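Local coordinates for putative ATP-grasp superfamily protein (Archaeoglobus fulgidus, PDB 3DF7) that is of unknown function but probably binds ATP and a metal ion, at residues A[33-38]-A[263-268]. Numbering follows the deposited sequence.
Sequences DGFKNY and SVADLL
Ser263 meets Gly34 at the start of helix 264-268, its OG 3.7 Å from Gly34 CA; a CB on Gly34 would crowd both Ser263 OG and Ala265 CB. Water 1 links Ser263 OG to Gly34 O and accepts a bond from Asn37 ND2. Val264 reaches the Phe35 ring obliquely: with its CG1 held between backbone N and carbonyl carbon (chi1 62°), that methyl comes to 4.0 Å from Phe35 CE1. Ala265 lies at the centre of the contact, where the two backbones come closest. Ala265 CB sits over the middle of one Phe35 face, 3.9 Å from the ring centroid and 10° off the normal, a CH-pi contact; the same methyl presses on Gly34 C at 3.4 Å and touches Tyr38 CD1. Asp266 divides its carboxylate. Asp266 OD1 lies at the edge of the Tyr38 ring, in its plane, and takes the bond from Tyr38 OH with its anti lone pair over 2.5 Å, ring and carboxylate planes 69° apart, while OD2 accepts from Ser263 N. Replacing Asp266 with an alanine would probably leave the Tyr38 hydroxyl and Ser263 N without this acceptor and the phenol less firmly held. Leu268 closes the row, CD1 lying 3.8 Å from Phe35 CZ at the ring edge; beyond, Phe35 rests on Ile41 and Leu98. With Asp266 N bonded to Ser263 OG at 3.1 Å, Ser263 and Asp266 complete a capping box, which starts a short helix packed against the C-terminal end of helix 18-35, next to the N-terminal parallel sheet.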
# COMPACT_ATOMS: atom_id res chain seq x y z
N ASP A 33 1.74 10.59 12.22
CA ASP A 33 1.77 12.05 12.15
C ASP A 33 0.55 12.65 11.46
O ASP A 33 0.19 13.81 11.71
CB ASP A 33 3.04 12.52 11.44
CG ASP A 33 4.30 12.21 12.23
OD1 ASP A 33 4.22 12.15 13.47
OD2 ASP A 33 5.37 12.05 11.61
N GLY A 34 -0.10 11.87 10.61
CA GLY A 34 -1.27 12.36 9.92
C GLY A 34 -2.55 12.18 10.73
O GLY A 34 -3.25 13.15 11.02
N PHE A 35 -2.85 10.94 11.11
CA PHE A 35 -4.08 10.67 11.86
C PHE A 35 -4.14 11.25 13.26
O PHE A 35 -5.23 11.44 13.80
CB PHE A 35 -4.35 9.17 11.92
CG PHE A 35 -4.76 8.57 10.60
CD1 PHE A 35 -3.81 8.02 9.75
CD2 PHE A 35 -6.09 8.60 10.19
CE1 PHE A 35 -4.17 7.50 8.51
CE2 PHE A 35 -6.47 8.09 8.95
CZ PHE A 35 -5.51 7.54 8.11
N LYS A 36 -2.99 11.56 13.86
CA LYS A 36 -3.00 12.11 15.22
C LYS A 36 -3.72 13.45 15.29
O LYS A 36 -4.07 13.93 16.37
CB LYS A 36 -1.57 12.23 15.77
CG LYS A 36 -0.72 13.33 15.15
CD LYS A 36 0.69 13.28 15.72
CE LYS A 36 1.61 14.31 15.08
NZ LYS A 36 3.02 14.16 15.54
N ASN A 37 -3.95 14.06 14.13
CA ASN A 37 -4.63 15.35 14.06
C ASN A 37 -6.14 15.16 14.00
O ASN A 37 -6.90 16.12 14.12
CB ASN A 37 -4.17 16.14 12.84
CG ASN A 37 -2.74 16.62 12.98
OD1 ASN A 37 -2.41 17.31 13.94
ND2 ASN A 37 -1.90 16.26 12.02
N TYR A 38 -6.57 13.91 13.81
CA TYR A 38 -7.99 13.61 13.73
C TYR A 38 -8.46 12.64 14.80
O TYR A 38 -9.65 12.57 15.10
CB TYR A 38 -8.33 13.05 12.35
CG TYR A 38 -8.10 14.03 11.23
CD1 TYR A 38 -6.85 14.15 10.63
CD2 TYR A 38 -9.13 14.87 10.79
CE1 TYR A 38 -6.62 15.08 9.62
CE2 TYR A 38 -8.91 15.81 9.79
CZ TYR A 38 -7.66 15.91 9.20
OH TYR A 38 -7.45 16.83 8.21
N SER A 263 -1.70 15.28 4.44
CA SER A 263 -1.39 13.89 4.76
C SER A 263 -2.52 13.02 4.23
O SER A 263 -3.57 13.53 3.86
CB SER A 263 -1.29 13.70 6.27
OG SER A 263 -2.57 13.89 6.87
N VAL A 264 -2.31 11.71 4.21
CA VAL A 264 -3.37 10.82 3.74
C VAL A 264 -4.58 11.00 4.66
O VAL A 264 -5.72 10.84 4.23
CB VAL A 264 -2.91 9.34 3.75
CG1 VAL A 264 -2.58 8.91 5.17
CG2 VAL A 264 -4.00 8.46 3.16
N ALA A 265 -4.32 11.36 5.91
CA ALA A 265 -5.39 11.58 6.88
C ALA A 265 -6.22 12.80 6.47
O ALA A 265 -7.45 12.79 6.52
CB ALA A 265 -4.82 11.79 8.27
N ASP A 266 -5.52 13.86 6.07
CA ASP A 266 -6.19 15.08 5.64
C ASP A 266 -7.05 14.77 4.43
O ASP A 266 -8.21 15.19 4.34
CB ASP A 266 -5.17 16.16 5.26
CG ASP A 266 -4.40 16.71 6.45
OD1 ASP A 266 -5.02 16.98 7.50
OD2 ASP A 266 -3.17 16.88 6.32
N LEU A 267 -6.47 14.03 3.49
CA LEU A 267 -7.17 13.67 2.26
C LEU A 267 -8.38 12.77 2.50
O LEU A 267 -9.43 12.96 1.87
CB LEU A 267 -6.18 13.01 1.29
CG LEU A 267 -5.07 13.96 0.82
CD1 LEU A 267 -4.07 13.21 -0.05
CD2 LEU A 267 -5.69 15.12 0.05
N LEU A 268 -8.25 11.81 3.41
CA LEU A 268 -9.37 10.92 3.71
C LEU A 268 -10.45 11.70 4.43
O LEU A 268 -11.62 11.32 4.40
CB LEU A 268 -8.90 9.74 4.57
CG LEU A 268 -8.01 8.72 3.87
CD1 LEU A 268 -7.53 7.67 4.88
CD2 LEU A 268 -8.79 8.05 2.74
O HOH W 1 -2.73 15.35 9.18